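Local coordinates for ABC transporter periplasmic-binding protein YtfQ (Mycobacterium smegmatis, PDB 6HB0), which probably binds L-arabinofuranose or a related sugar outside the cell membrane and delivers it to an ABC transporter, at residues Gly23-Gly28 / Arg69-Gln74; Ile79-Val84 / Ala91-Thr96; Thr120-Asp125 / Met272-Lys277. One frame throughout, in Å; residues are numbered along the deposited sequence.

Contact 1. Residues Gly23-Gly28 / Arg69-Gln74; sequences GFAQVG and RSFIQQ
G23, at the start of the segment 23-28, faces F71 of the helical segment 69-74 with only 6.0 Å between G23 CA and F71 CA. The strand 23-26 and the helix 69-73 run nearly antiparallel, at 168°, and their axes come within 9.1 Å. The approach rests on one ring. F71 lies flat on the glycine: G23 CA sits 3.6 Å from the ring centroid and only 7° off the ring normal, a CH-pi contact over the middle of the face. Since G23 has no side chain, the aromatic face can settle straight on the backbone. The first torsion of F71 (chi1 -65°) sets CG anti to the carbonyl carbon and sends the ring from the helix down onto the strand. Its far end then follows the chain onward: F71 CZ lies 3.5 Å from F24 N, and F71 CE2 3.8 Å from A25 N, which sits at the ring edge near its plane. A25 CB adds a looser apolar touch to CE2. Beyond this segment, A55 and I79 from the two strands flanking 21-26 also pack against F71. Later in 69-74 the Q74 amide turns back, NE2 donating to S70 OG at 2.7 Å with the hydroxyl lying in the amide plane. Helix 61-73 follows strand 51-56 and precedes strand 78-81, and strand 21-26 lies between those two in the sheet; F71 thus seats the helix of a beta-alpha-beta crossover on the strand it spans, as in the Rossmann-like lobes of periplasmic sugar-binding proteins.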
loop_
_atom_site.group_PDB
_atom_site.type_symbol
_atom_site.label_atom_id
_atom_site.label_comp_id
_atom_site.label_asym_id
_atom_site.label_seq_id
_atom_site.Cartn_x
_atom_site.Cartn_y
_atom_site.Cartn_z
ATOM N N GLY A 23 -9.767 -5.830 20.550
ATOM C CA GLY A 23 -9.067 -7.031 20.144
ATOM C C GLY A 23 -8.613 -6.903 18.705
ATOM O O GLY A 23 -9.424 -6.591 17.837
ATOM N N PHE A 24 -7.329 -7.132 18.452
ATOM C CA PHE A 24 -6.819 -7.069 17.093
ATOM C C PHE A 24 -6.154 -8.375 16.674
ATOM O O PHE A 24 -5.136 -8.751 17.253
ATOM C CB PHE A 24 -5.791 -5.958 16.948
ATOM C CG PHE A 24 -5.391 -5.731 15.525
ATOM C CD1 PHE A 24 -6.176 -4.956 14.699
ATOM C CD2 PHE A 24 -4.300 -6.372 14.978
ATOM C CE1 PHE A 24 -5.838 -4.756 13.373
ATOM C CE2 PHE A 24 -3.971 -6.200 13.640
ATOM C CZ PHE A 24 -4.730 -5.377 12.848
ATOM N N ALA A 25 -6.708 -9.052 15.670
ATOM C CA ALA A 25 -6.113 -10.299 15.149
ATOM C C ALA A 25 -5.296 -9.992 13.898
ATOM O O ALA A 25 -5.846 -9.711 12.790
ATOM C CB ALA A 25 -7.192 -11.296 14.850
ATOM N N GLN A 26 -3.984 -9.976 14.099
ATOM C CA GLN A 26 -3.019 -9.822 13.029
ATOM C C GLN A 26 -2.920 -11.111 12.202
ATOM O O GLN A 26 -3.198 -12.199 12.696
ATOM C CB GLN A 26 -1.596 -9.591 13.571
ATOM C CG GLN A 26 -1.455 -8.530 14.618
ATOM C CD GLN A 26 -0.094 -8.515 15.300
ATOM O OE1 GLN A 26 0.700 -7.613 15.044
ATOM N NE2 GLN A 26 0.172 -9.496 16.186
ATOM N N VAL A 27 -2.413 -10.957 10.993
ATOM C CA VAL A 27 -2.096 -12.069 10.080
ATOM C C VAL A 27 -0.926 -12.951 10.575
ATOM O O VAL A 27 -1.119 -14.137 10.853
ATOM C CB VAL A 27 -1.700 -11.547 8.672
ATOM C CG1 VAL A 27 -1.661 -12.713 7.691
ATOM C CG2 VAL A 27 -2.644 -10.477 8.165
ATOM N N GLY A 28 0.262 -12.350 10.709
ATOM C CA GLY A 28 1.522 -13.096 10.875
ATOM C C GLY A 28 2.751 -12.227 10.626
ATOM O O GLY A 28 3.300 -12.205 9.522
ATOM N N ARG A 69 -13.026 -15.570 18.106
ATOM C CA ARG A 69 -13.897 -16.204 19.087
ATOM C C ARG A 69 -13.426 -15.968 20.508
ATOM O O ARG A 69 -14.242 -15.729 21.382
ATOM C CB ARG A 69 -13.977 -17.713 18.844
ATOM C CG ARG A 69 -14.685 -18.029 17.559
ATOM C CD ARG A 69 -14.861 -19.500 17.327
ATOM N NE ARG A 69 -15.870 -19.616 16.282
ATOM C CZ ARG A 69 -15.846 -20.510 15.320
ATOM N NH1 ARG A 69 -14.855 -21.380 15.249
ATOM N NH2 ARG A 69 -16.808 -20.516 14.414
ATOM N N SER A 70 -12.123 -16.019 20.718
ATOM C CA SER A 70 -11.581 -15.751 22.037
ATOM C C SER A 70 -11.810 -14.288 22.450
ATOM O O SER A 70 -12.165 -14.008 23.616
ATOM C CB SER A 70 -10.125 -16.144 22.090
ATOM O OG SER A 70 -9.495 -15.538 23.187
ATOM N N PHE A 71 -11.703 -13.350 21.509
ATOM C CA PHE A 71 -12.065 -11.978 21.847
ATOM C C PHE A 71 -13.518 -11.849 22.240
ATOM O O PHE A 71 -13.841 -11.036 23.126
ATOM C CB PHE A 71 -11.797 -10.982 20.687
ATOM C CG PHE A 71 -10.362 -10.818 20.333
ATOM C CD1 PHE A 71 -9.379 -10.781 21.313
ATOM C CD2 PHE A 71 -9.992 -10.594 19.016
ATOM C CE1 PHE A 71 -8.043 -10.616 20.983
ATOM C CE2 PHE A 71 -8.658 -10.415 18.687
ATOM C CZ PHE A 71 -7.676 -10.429 19.673
ATOM N N ILE A 72 -14.410 -12.593 21.578
ATOM C CA ILE A 72 -15.806 -12.566 21.959
ATOM C C ILE A 72 -15.954 -13.065 23.399
ATOM O O ILE A 72 -16.624 -12.415 24.207
ATOM C CB ILE A 72 -16.688 -13.427 21.064
ATOM C CG1 ILE A 72 -16.731 -12.870 19.645
ATOM C CG2 ILE A 72 -18.108 -13.512 21.634
ATOM C CD1 ILE A 72 -17.343 -13.856 18.679
ATOM N N GLN A 73 -15.308 -14.188 23.705
ATOM C CA GLN A 73 -15.269 -14.735 25.079
ATOM C C GLN A 73 -14.713 -13.754 26.088
ATOM O O GLN A 73 -15.249 -13.633 27.164
ATOM C CB GLN A 73 -14.459 -16.049 25.131
ATOM C CG GLN A 73 -15.186 -17.201 24.435
ATOM C CD GLN A 73 -16.694 -17.199 24.728
ATOM O OE1 GLN A 73 -17.122 -17.562 25.836
ATOM N NE2 GLN A 73 -17.509 -16.767 23.744
ATOM N N GLN A 74 -13.651 -13.045 25.737
ATOM C CA GLN A 74 -13.051 -12.062 26.641
ATOM C C GLN A 74 -13.888 -10.777 26.825
ATOM O O GLN A 74 -13.493 -9.924 27.595
ATOM C CB GLN A 74 -11.656 -11.668 26.155
ATOM C CG GLN A 74 -10.634 -12.785 26.139
ATOM C CD GLN A 74 -9.392 -12.398 25.372
ATOM O OE1 GLN A 74 -8.720 -11.432 25.698
ATOM N NE2 GLN A 74 -9.075 -13.166 24.341
#

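Contact 2. Residues Ile79-Val84 / Ala91-Thr96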
loop_
_atom_site.group_PDB
_atom_site.type_symbol
_atom_site.label_atom_id
_atom_site.label_comp_id
_atom_site.label_asym_id
_atom_site.label_seq_id
_atom_site.Cartn_x
_atom_site.Cartn_y
_atom_site.Cartn_z
ATOM N N ILE A 79 -13.666 -5.481 17.849
ATOM C CA ILE A 79 -12.749 -6.437 17.276
ATOM C C ILE A 79 -12.322 -5.876 15.909
ATOM O O ILE A 79 -13.150 -5.401 15.115
ATOM C CB ILE A 79 -13.405 -7.814 17.082
ATOM C CG1 ILE A 79 -13.469 -8.542 18.422
ATOM C CG2 ILE A 79 -12.602 -8.681 16.104
ATOM C CD1 ILE A 79 -14.418 -9.742 18.388
ATOM N N ALA A 80 -11.028 -5.903 15.656
ATOM C CA ALA A 80 -10.525 -5.565 14.364
ATOM C C ALA A 80 -9.597 -6.676 13.946
ATOM O O ALA A 80 -8.953 -7.309 14.774
ATOM C CB ALA A 80 -9.799 -4.234 14.400
ATOM N N PHE A 81 -9.562 -6.922 12.648
ATOM C CA PHE A 81 -8.575 -7.841 12.134
ATOM C C PHE A 81 -8.245 -7.558 10.690
ATOM O O PHE A 81 -8.968 -6.873 9.991
ATOM C CB PHE A 81 -9.008 -9.294 12.310
ATOM C CG PHE A 81 -10.201 -9.709 11.486
ATOM C CD1 PHE A 81 -11.485 -9.357 11.872
ATOM C CD2 PHE A 81 -10.046 -10.581 10.396
ATOM C CE1 PHE A 81 -12.576 -9.774 11.170
ATOM C CE2 PHE A 81 -11.150 -11.007 9.687
ATOM C CZ PHE A 81 -12.417 -10.578 10.061
ATOM N N SER A 82 -7.101 -8.083 10.316
ATOM C CA SER A 82 -6.527 -8.009 9.002
ATOM C C SER A 82 -6.700 -9.405 8.382
ATOM O O SER A 82 -5.939 -10.310 8.706
ATOM C CB SER A 82 -5.058 -7.656 9.219
ATOM O OG SER A 82 -4.329 -7.585 8.051
ATOM N N PRO A 83 -7.720 -9.590 7.538
ATOM C CA PRO A 83 -8.094 -10.931 7.045
ATOM C C PRO A 83 -6.968 -11.595 6.263
ATOM O O PRO A 83 -6.442 -11.010 5.340
ATOM C CB PRO A 83 -9.274 -10.666 6.101
ATOM C CG PRO A 83 -9.794 -9.312 6.471
ATOM C CD PRO A 83 -8.646 -8.545 7.069
ATOM N N VAL A 84 -6.592 -12.808 6.635
ATOM C CA VAL A 84 -5.554 -13.515 5.924
ATOM C C VAL A 84 -6.053 -13.868 4.523
ATOM O O VAL A 84 -5.271 -13.929 3.608
ATOM C CB VAL A 84 -5.075 -14.762 6.696
ATOM C CG1 VAL A 84 -6.209 -15.636 7.174
ATOM C CG2 VAL A 84 -4.189 -15.617 5.828
ATOM N N ALA A 91 -19.601 -16.682 9.007
ATOM C CA ALA A 91 -20.014 -17.394 10.205
ATOM C C ALA A 91 -19.454 -16.748 11.471
ATOM O O ALA A 91 -20.215 -16.437 12.397
ATOM C CB ALA A 91 -19.571 -18.832 10.158
ATOM N N VAL A 92 -18.145 -16.560 11.537
ATOM C CA VAL A 92 -17.607 -15.918 12.725
ATOM C C VAL A 92 -18.088 -14.452 12.911
ATOM O O VAL A 92 -18.284 -13.957 14.040
ATOM C CB VAL A 92 -16.094 -16.066 12.796
ATOM C CG1 VAL A 92 -15.366 -15.095 11.885
ATOM C CG2 VAL A 92 -15.613 -15.833 14.217
ATOM N N LEU A 93 -18.323 -13.770 11.811
ATOM C CA LEU A 93 -18.903 -12.429 11.838
ATOM C C LEU A 93 -20.358 -12.419 12.334
ATOM O O LEU A 93 -20.794 -11.446 12.928
ATOM C CB LEU A 93 -18.788 -11.772 10.479
ATOM C CG LEU A 93 -17.332 -11.408 10.081
ATOM C CD1 LEU A 93 -17.264 -10.747 8.718
ATOM C CD2 LEU A 93 -16.614 -10.561 11.087
ATOM N N GLN A 94 -21.103 -13.496 12.109
ATOM C CA GLN A 94 -22.407 -13.646 12.748
ATOM C C GLN A 94 -22.286 -13.793 14.226
ATOM O O GLN A 94 -23.113 -13.215 14.958
ATOM C CB GLN A 94 -23.227 -14.802 12.171
ATOM C CG GLN A 94 -23.748 -14.495 10.772
ATOM C CD GLN A 94 -24.770 -13.359 10.738
ATOM O OE1 GLN A 94 -25.577 -13.220 11.629
ATOM N NE2 GLN A 94 -24.750 -12.577 9.667
ATOM N N GLU A 95 -21.260 -14.514 14.674
ATOM C CA GLU A 95 -20.985 -14.650 16.109
ATOM C C GLU A 95 -20.602 -13.313 16.761
ATOM O O GLU A 95 -20.989 -13.041 17.932
ATOM C CB GLU A 95 -19.928 -15.717 16.390
ATOM C CG GLU A 95 -20.361 -17.126 16.004
ATOM C CD GLU A 95 -19.203 -18.128 15.850
ATOM O OE1 GLU A 95 -18.171 -17.996 16.537
ATOM O OE2 GLU A 95 -19.340 -19.091 15.057
ATOM N N THR A 96 -19.859 -12.465 16.048
ATOM C CA THR A 96 -19.559 -11.158 16.620
ATOM C C THR A 96 -20.818 -10.302 16.665
ATOM O O THR A 96 -21.083 -9.606 17.640
ATOM C CB THR A 96 -18.421 -10.420 15.891
ATOM O OG1 THR A 96 -18.710 -10.342 14.494
ATOM C CG2 THR A 96 -17.158 -11.175 16.064
#
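L93 and T96, three residues apart on helix 90-98, meet F81 and I79 on strand 78-81, the strand that enters the same beta-alpha-beta unit; strand 103-106 completes it. L93 comes first. Its CB does not point straight at the strand, but the branch carries CD2 to within 4.1 Å of F81 CE1, where the methyl arrives at the edge of the ring, near its plane. The F81 ring owes its place to a chi1 of 67°, which puts CG in the crowded position between backbone N and carbonyl carbon. W89 meets the same ring with planes inclined at about 55°, while V103 and L105 of the next strand also pack on it. Q94 and E95 turn from the strand to polar partners: Q94 NE2 donates to D114 OD2, and E95 OE1 forms a salt bridge with R69 NE of helix 61-73. T96 then brings the helix back to the sheet. I68 and I72 of helix 61-73 touch T96 as well, so T96 sits where two helices and the sheet meet. Its methyl, T96 CG2, lies 3.9 Å from I79 CD1, the two side chains crossing obliquely.

Contact 3. Residues Thr120-Asp125 / Met272-Lys277; sequences TFIGAD and MDLAKK
I122 and L274 both hold CG1 or CG anti to the carbonyl carbon, with chi1 of -44° and -69°, and each then extends its chain outward, so that the two side chains reach toward each other tip to tip. The methyls meet at I122 CD1 and L274 CD1, 3.5 Å apart, which is tighter than usual for two carbons; I122 CG1 follows at 3.9 Å from the same L274 CD1. T120, on the same side of the strand as I122, presents its methyl differently. Its side chain stands at about a right angle to that of L274, and T120 CG2 lies 4.1 Å from L274 CD1. The T120 hydroxyl is anti to the backbone N (chi1 -162°) and finds its partner in P285 O, which ties the polar branch to the chain beside the sheet and leaves the methyl branch for the leucine. L274 CD1 is therefore the methyl that both strand residues touch, and I104 and V288 of the neighbouring strands pack around L274 too. In the two-lobed fold of periplasmic binding proteins this is a return connection: after strand 120-122 the chain goes on to build the second lobe, and helix 269-279 comes back to pack on the first, just ahead of strand 287-288, which joins its sheet beside 120-122. On the helix, K277 NZ forms a salt bridge of 3.5 Å with D273 OD2, one turn earlier. At the other end of the first segment D125 is an N-cap: its OD1 accepts from E128 N, and E128 joins C263 and D292 in ligating a zinc ion.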
loop_
_atom_site.group_PDB
_atom_site.type_symbol
_atom_site.label_atom_id
_atom_site.label_comp_id
_atom_site.label_asym_id
_atom_site.label_seq_id
_atom_site.Cartn_x
_atom_site.Cartn_y
_atom_site.Cartn_z
ATOM N N THR A 120 -16.636 -1.202 9.057
ATOM C CA THR A 120 -15.811 -0.489 8.115
ATOM C C THR A 120 -14.570 -1.247 7.757
ATOM O O THR A 120 -14.136 -2.152 8.483
ATOM C CB THR A 120 -15.459 0.991 8.577
ATOM O OG1 THR A 120 -15.014 1.722 7.435
ATOM C CG2 THR A 120 -14.397 1.063 9.624
ATOM N N PHE A 121 -14.054 -0.901 6.590
ATOM C CA PHE A 121 -12.832 -1.438 6.050
ATOM C C PHE A 121 -11.875 -0.271 5.853
ATOM O O PHE A 121 -12.260 0.737 5.270
ATOM C CB PHE A 121 -13.079 -2.092 4.672
ATOM C CG PHE A 121 -11.816 -2.371 3.932
ATOM C CD1 PHE A 121 -10.888 -3.260 4.457
ATOM C CD2 PHE A 121 -11.511 -1.699 2.788
ATOM C CE1 PHE A 121 -9.697 -3.496 3.816
ATOM C CE2 PHE A 121 -10.304 -1.947 2.117
ATOM C CZ PHE A 121 -9.393 -2.864 2.643
ATOM N N ILE A 122 -10.658 -0.431 6.305
ATOM C CA ILE A 122 -9.578 0.514 6.133
ATOM C C ILE A 122 -8.405 -0.164 5.454
ATOM O O ILE A 122 -7.782 -1.065 6.038
ATOM C CB ILE A 122 -9.025 1.036 7.491
ATOM C CG1 ILE A 122 -10.123 1.389 8.472
ATOM C CG2 ILE A 122 -8.184 2.265 7.227
ATOM C CD1 ILE A 122 -9.577 1.478 9.875
ATOM N N GLY A 123 -8.060 0.257 4.244
ATOM C CA GLY A 123 -6.876 -0.315 3.571
ATOM C C GLY A 123 -6.436 0.471 2.356
ATOM O O GLY A 123 -7.153 1.354 1.935
ATOM N N ALA A 124 -5.279 0.108 1.799
ATOM C CA ALA A 124 -4.716 0.820 0.673
ATOM C C ALA A 124 -5.472 0.484 -0.596
ATOM O O ALA A 124 -6.084 -0.575 -0.687
ATOM C CB ALA A 124 -3.250 0.489 0.494
ATOM N N ASP A 125 -5.432 1.419 -1.542
ATOM C CA ASP A 125 -6.020 1.271 -2.850
ATOM C C ASP A 125 -4.959 1.124 -3.968
ATOM O O ASP A 125 -4.377 2.120 -4.447
ATOM C CB ASP A 125 -6.828 2.514 -3.116
ATOM C CG ASP A 125 -7.751 2.390 -4.346
ATOM O OD1 ASP A 125 -7.548 1.511 -5.212
ATOM O OD2 ASP A 125 -8.668 3.223 -4.440
ATOM N N MET A 272 -8.014 3.613 15.870
ATOM C CA MET A 272 -8.384 3.873 17.281
ATOM C C MET A 272 -9.591 4.812 17.330
ATOM O O MET A 272 -10.502 4.617 18.100
ATOM C CB MET A 272 -7.226 4.447 18.076
ATOM C CG MET A 272 -6.015 3.546 18.075
ATOM S SD MET A 272 -6.368 1.853 18.621
ATOM C CE MET A 272 -5.188 0.963 17.608
ATOM N N ASP A 273 -9.583 5.833 16.499
ATOM C CA ASP A 273 -10.709 6.748 16.417
ATOM C C ASP A 273 -12.008 6.066 15.963
ATOM O O ASP A 273 -13.078 6.271 16.543
ATOM C CB ASP A 273 -10.362 7.898 15.490
ATOM C CG ASP A 273 -11.512 8.845 15.347
ATOM O OD1 ASP A 273 -11.928 9.431 16.383
ATOM O OD2 ASP A 273 -12.043 8.968 14.222
ATOM N N LEU A 274 -11.929 5.235 14.931
ATOM C CA LEU A 274 -13.055 4.436 14.517
ATOM C C LEU A 274 -13.519 3.449 15.573
ATOM O O LEU A 274 -14.712 3.226 15.725
ATOM C CB LEU A 274 -12.745 3.655 13.229
ATOM C CG LEU A 274 -12.615 4.587 12.057
ATOM C CD1 LEU A 274 -11.764 3.949 10.961
ATOM C CD2 LEU A 274 -13.971 5.023 11.541
ATOM N N ALA A 275 -12.596 2.839 16.289
ATOM C CA ALA A 275 -12.973 1.924 17.351
ATOM C C ALA A 275 -13.828 2.641 18.408
ATOM O O ALA A 275 -14.876 2.149 18.835
ATOM C CB ALA A 275 -11.751 1.313 17.971
ATOM N N LYS A 276 -13.404 3.840 18.774
ATOM C CA LYS A 276 -14.203 4.652 19.711
ATOM C C LYS A 276 -15.589 4.975 19.160
ATOM O O LYS A 276 -16.581 4.857 19.873
ATOM C CB LYS A 276 -13.450 5.923 20.065
ATOM C CG LYS A 276 -12.278 5.641 20.938
ATOM C CD LYS A 276 -11.463 6.905 21.194
ATOM C CE LYS A 276 -10.295 6.558 22.106
ATOM N NZ LYS A 276 -9.313 7.670 22.150
ATOM N N LYS A 277 -15.674 5.332 17.882
ATOM C CA LYS A 277 -16.946 5.660 17.279
ATOM C C LYS A 277 -17.874 4.461 17.267
ATOM O O LYS A 277 -19.040 4.575 17.676
ATOM C CB LYS A 277 -16.771 6.194 15.867
ATOM C CG LYS A 277 -16.157 7.569 15.858
ATOM C CD LYS A 277 -16.016 8.079 14.438
ATOM C CE LYS A 277 -15.506 9.514 14.449
ATOM N NZ LYS A 277 -15.252 9.830 13.025
#

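All three contacts are buried and fasten helices to one parallel sheet of the first lobe. Contacts 1 and 2 lie side by side, their centres about 8 Å apart: strands 21-26 and 78-81 are neighbours joined by G23 O and A80 N at 2.8 Å, and their helices share one face of the sheet. Contact 3, with its centre about 17 Å from that of contact 1 and about 14 Å from that of contact 2, belongs to the opposite face, where its helix packs beside helix 38-48. The chemistry differs: an aromatic face on bare backbone in contact 1, a methyl at a ring edge plus a methyl pair in contact 2, and aliphatic contacts alone in contact 3.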